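Local coordinates for protein DynE8 (Micromonospora chersina, PDB 4AMM) that is an enediyne polyketide synthase of dynemicin biosynthesis, whose acyltransferase domain, the part in this chain, probably transfers acyl building blocks during chain extension, at residues A220-A223 / A224-L228; R256-E259 / A260-A264. All blocks are in the same frame, centred on the assembly; numbering follows the deposited sequence. Where two conformers were deposited one is given.

Contact 1 of 2, residues A220-A223 / A224-L228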
loop_
_atom_site.group_PDB
_atom_site.type_symbol
_atom_site.label_atom_id
_atom_site.label_comp_id
_atom_site.label_asym_id
_atom_site.label_seq_id
_atom_site.Cartn_x
_atom_site.Cartn_y
_atom_site.Cartn_z
ATOM N N ALA A 220 12.091 -3.084 -16.536
ATOM C CA ALA A 220 11.631 -3.752 -17.740
ATOM C C ALA A 220 10.313 -4.465 -17.394
ATOM O O ALA A 220 9.953 -4.618 -16.210
ATOM C CB ALA A 220 12.680 -4.807 -18.182
ATOM N N ASP A 221 9.585 -4.871 -18.448
ATOM C CA ASP A 221 8.349 -5.585 -18.280
ATOM C C ASP A 221 8.509 -7.085 -18.189
ATOM O O ASP A 221 9.614 -7.621 -18.315
ATOM C CB ASP A 221 7.318 -5.166 -19.338
ATOM C CG ASP A 221 7.682 -5.560 -20.733
ATOM O OD1 ASP A 221 8.444 -6.456 -21.054
ATOM O OD2 ASP A 221 7.087 -4.931 -21.659
ATOM N N LEU A 222 7.399 -7.784 -17.989
ATOM C CA LEU A 222 7.462 -9.243 -17.759
ATOM C C LEU A 222 8.070 -9.984 -18.960
ATOM O O LEU A 222 8.942 -10.857 -18.772
ATOM C CB LEU A 222 6.039 -9.712 -17.435
ATOM C CG LEU A 222 5.922 -11.244 -17.209
ATOM C CD1 LEU A 222 6.641 -11.666 -15.950
ATOM C CD2 LEU A 222 4.480 -11.588 -17.045
ATOM N N ALA A 223 7.650 -9.674 -20.161
ATOM C CA ALA A 223 8.250 -10.343 -21.329
ATOM C C ALA A 223 9.737 -10.053 -21.450
ATOM O O ALA A 223 10.519 -10.961 -21.792
ATOM C CB ALA A 223 7.607 -9.829 -22.592
ATOM N N ALA A 224 10.175 -8.803 -21.165
ATOM C CA ALA A 224 11.568 -8.551 -21.284
ATOM C C ALA A 224 12.304 -9.321 -20.197
ATOM O O ALA A 224 13.440 -9.820 -20.469
ATOM C CB ALA A 224 11.809 -7.047 -21.166
ATOM N N ALA A 225 11.759 -9.377 -18.988
ATOM C CA ALA A 225 12.403 -10.162 -17.930
ATOM C C ALA A 225 12.557 -11.624 -18.263
ATOM O O ALA A 225 13.569 -12.255 -17.992
ATOM C CB ALA A 225 11.666 -10.023 -16.648
ATOM N N ARG A 226 11.493 -12.195 -18.833
ATOM C CA ARG A 226 11.527 -13.602 -19.208
ATOM C C ARG A 226 12.468 -13.850 -20.311
ATOM O O ARG A 226 13.124 -14.898 -20.352
ATOM C CB ARG A 226 10.085 -14.071 -19.572
ATOM C CG ARG A 226 9.226 -14.256 -18.321
ATOM C CD ARG A 226 8.943 -15.785 -18.086
ATOM N NE ARG A 226 8.366 -16.056 -16.780
ATOM C CZ ARG A 226 7.108 -15.830 -16.428
ATOM N NH1 ARG A 226 6.215 -15.272 -17.295
ATOM N NH2 ARG A 226 6.738 -16.145 -15.168
ATOM N N GLU A 227 12.623 -12.908 -21.250
ATOM C CA GLU A 227 13.689 -13.063 -22.280
ATOM C C GLU A 227 15.107 -13.016 -21.677
ATOM O O GLU A 227 15.931 -13.877 -22.004
ATOM C CB GLU A 227 13.516 -11.949 -23.314
ATOM C CG GLU A 227 14.514 -12.060 -24.502
ATOM C CD GLU A 227 14.555 -10.779 -25.336
ATOM O OE1 GLU A 227 13.660 -10.615 -26.172
ATOM O OE2 GLU A 227 15.481 -9.935 -25.151
ATOM N N LEU A 228 15.349 -12.107 -20.732
ATOM C CA LEU A 228 16.664 -12.045 -20.094
ATOM C C LEU A 228 16.952 -13.289 -19.260
ATOM O O LEU A 228 18.109 -13.763 -19.186
ATOM C CB LEU A 228 16.800 -10.805 -19.174
ATOM C CG LEU A 228 16.768 -9.430 -19.835
ATOM C CD1 LEU A 228 16.763 -8.265 -18.824
ATOM C CD2 LEU A 228 18.006 -9.261 -20.728
#

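Contact 2 of 2, residues R256-E259 / A260-A264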
loop_
_atom_site.group_PDB
_atom_site.type_symbol
_atom_site.label_atom_id
_atom_site.label_comp_id
_atom_site.label_asym_id
_atom_site.label_seq_id
_atom_site.Cartn_x
_atom_site.Cartn_y
_atom_site.Cartn_z
ATOM N N ARG A 256 24.109 -14.416 -14.617
ATOM C CA ARG A 256 23.747 -14.612 -16.026
ATOM C C ARG A 256 22.747 -13.548 -16.464
ATOM O O ARG A 256 22.820 -13.020 -17.590
ATOM C CB ARG A 256 23.240 -16.056 -16.350
ATOM C CG ARG A 256 24.279 -17.146 -15.974
ATOM C CD ARG A 256 23.616 -18.496 -16.032
ATOM N NE ARG A 256 24.532 -19.507 -15.546
ATOM C CZ ARG A 256 24.227 -20.496 -14.758
ATOM N NH1 ARG A 256 22.977 -20.681 -14.348
ATOM N NH2 ARG A 256 25.205 -21.309 -14.309
ATOM N N VAL A 257 21.751 -13.284 -15.609
ATOM C CA VAL A 257 20.763 -12.293 -16.006
ATOM C C VAL A 257 21.407 -10.910 -16.028
ATOM O O VAL A 257 21.062 -10.139 -16.891
ATOM C CB VAL A 257 19.572 -12.322 -14.953
ATOM C CG1 VAL A 257 18.521 -11.236 -15.299
ATOM C CG2 VAL A 257 18.839 -13.687 -14.936
ATOM N N ALA A 258 22.253 -10.613 -15.057
ATOM C CA ALA A 258 22.837 -9.268 -15.006
ATOM C C ALA A 258 23.682 -9.056 -16.273
ATOM O O ALA A 258 23.656 -7.948 -16.824
ATOM C CB ALA A 258 23.695 -9.107 -13.784
ATOM N N GLU A 259 24.424 -10.071 -16.733
ATOM C CA GLU A 259 25.175 -9.991 -18.009
ATOM C C GLU A 259 24.260 -9.721 -19.140
ATOM O O GLU A 259 24.520 -8.854 -19.974
ATOM C CB GLU A 259 25.832 -11.330 -18.366
ATOM C CG GLU A 259 27.085 -11.605 -17.580
ATOM C CD GLU A 259 27.558 -13.035 -17.891
ATOM O OE1 GLU A 259 27.591 -13.384 -19.110
ATOM O OE2 GLU A 259 27.750 -13.767 -16.910
ATOM N N ALA A 260 23.169 -10.504 -19.247
ATOM C CA ALA A 260 22.198 -10.352 -20.317
ATOM C C ALA A 260 21.593 -8.967 -20.299
ATOM O O ALA A 260 21.395 -8.362 -21.345
ATOM C CB ALA A 260 21.064 -11.444 -20.284
ATOM N N ALA A 261 21.277 -8.469 -19.113
ATOM C CA ALA A 261 20.612 -7.183 -18.983
ATOM C C ALA A 261 21.576 -6.075 -19.462
ATOM O O ALA A 261 21.143 -5.198 -20.223
ATOM C CB ALA A 261 20.183 -6.941 -17.542
ATOM N N ARG A 262 22.855 -6.160 -19.096
ATOM C CA ARG A 262 23.790 -5.153 -19.584
ATOM C C ARG A 262 23.923 -5.175 -21.102
ATOM O O ARG A 262 23.916 -4.098 -21.731
ATOM C CB ARG A 262 25.141 -5.306 -18.907
ATOM C CG ARG A 262 25.181 -4.814 -17.504
ATOM C CD ARG A 262 26.626 -4.686 -16.981
ATOM N NE ARG A 262 27.367 -5.938 -17.129
ATOM C CZ ARG A 262 27.362 -6.920 -16.241
ATOM N NH1 ARG A 262 26.658 -6.819 -15.116
ATOM N NH2 ARG A 262 28.059 -8.007 -16.487
ATOM N N HIS A 263 23.921 -6.366 -21.709
ATOM C CA HIS A 263 24.001 -6.483 -23.182
ATOM C C HIS A 263 22.775 -5.918 -23.890
ATOM O O HIS A 263 22.869 -5.284 -24.972
ATOM C CB HIS A 263 24.189 -7.930 -23.614
ATOM C CG HIS A 263 25.414 -8.586 -23.033
ATOM N ND1 HIS A 263 26.395 -7.883 -22.349
ATOM C CD2 HIS A 263 25.821 -9.884 -23.038
ATOM C CE1 HIS A 263 27.339 -8.720 -21.949
ATOM N NE2 HIS A 263 27.027 -9.936 -22.373
ATOM N N ALA A 264 21.613 -6.080 -23.274
ATOM C CA ALA A 264 20.363 -5.620 -23.823
ATOM C C ALA A 264 20.093 -4.153 -23.519
ATOM O O ALA A 264 19.094 -3.578 -23.984
ATOM C CB ALA A 264 19.196 -6.529 -23.294
#

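Contact 1 of 2, residues A220-A223 / A224-L228
An N-cap opens helix 222-229: Asp221, just ahead of its first turn, reaches forward with its carboxylate to the backbone N of Ala224. OD1 of Asp221 accepts from Ala224 N at 2.9 Å, with an N-H...O angle of 157°. With chi1 at 67°, CG of Asp221 sits between its own backbone N and carbonyl carbon, which swings the carboxylate in front of the helix end. Asp221 OD1 also lies 3.4 Å from Ala224 CB, which Ala220 CB approaches to 3.8 Å, a small apolar contact between the residue before the cap and the first turn. The carbonyl oxygen of Asp221 accepts from Ala225 N at 2.9 Å, starting the run of i to i+4 bonds that Leu222 O and Ala223 O continue to Arg226 N and Glu227 N. Leu222 and Arg226 lie alongside each other, pointing the same way, where both touch Val236 of strand 235-241. The Arg226 chain bends at chi2 (-110°), and Leu222 CD1 covers one guanidinium face near its rim, 3.9 Å from Arg226 NH1. An alanine in place of Asp221 would lack the carboxylate and would probably leave the Ala224 N-H without its capping acceptor. The cap thus gives an early amide of the helix an acceptor that no preceding turn can supply, and a negative carboxylate at this end is likely to be stabilised by the helix dipole.

Contact 2 of 2, residues R256-E259 / A260-A264
The carbonyl oxygen of Glu259 meets His263 twice, once through the backbone and once through the imidazole. Glu259 O accepts from His263 N at 3.1 Å and also stands over the centre of the His263 ring, 3.1 Å above its plane. Although Glu259 O is just 3.2 Å from His263 ND1, the oxygen lies above the ring face, so this approach is not a hydrogen bond. The ring is placed there by a chi1 of -58°, which sets CG beside the backbone N and anti to the carbonyl carbon. Next to it, Arg262 bends at chi3 (-54°) and folds its guanidinium back along the preceding turn in the conformer described, though a second one was modelled. One face of that group looks onto the backbone: Ala258 O is 3.6 Å from Arg262 NH1, and Glu259 CA 3.8 Å from NH2. In this conformer the Glu259 carboxylate does not pair with it, OE2 of Glu259 being 5.8 Å from Arg262 NH2, so that any attraction between the charges is probably weak. Beneath the side chains, i to i+4 bonds link Arg256 O to Ala260 N, Val257 O to Ala261 N and Ala258 O to Arg262 N, fixing the spacing of the turns. Further out, Arg256 NH1 donates to Thr232 O, and Val257 packs on Thr232 and Ala234 in the loop leading to strand 235-241. Through its alanine face, helix 251-264 packs on helix 222-229 next to the mixed sheet.

Neither contact closes a long loop: each is local to one helix, and they follow in series without nesting or crossing. From the N terminus, strand 213-218 leads into contact 1 at the start of helix 222-229; strands 235-241 and 244-250 come next, then contact 2 in the second half of helix 251-264, before strand 268-270. This beta-alpha-beta-beta-alpha-beta order, with its 4-1-3-2 strands, matches the ferredoxin-like subdomain of acyltransferases. The centres of the contacts lie about 11 Å apart, and Leu228 joins them: its CD2 is 3.6 Å from Ala260 O and 3.9 Å from Ala264 CB, packing one helix onto the other.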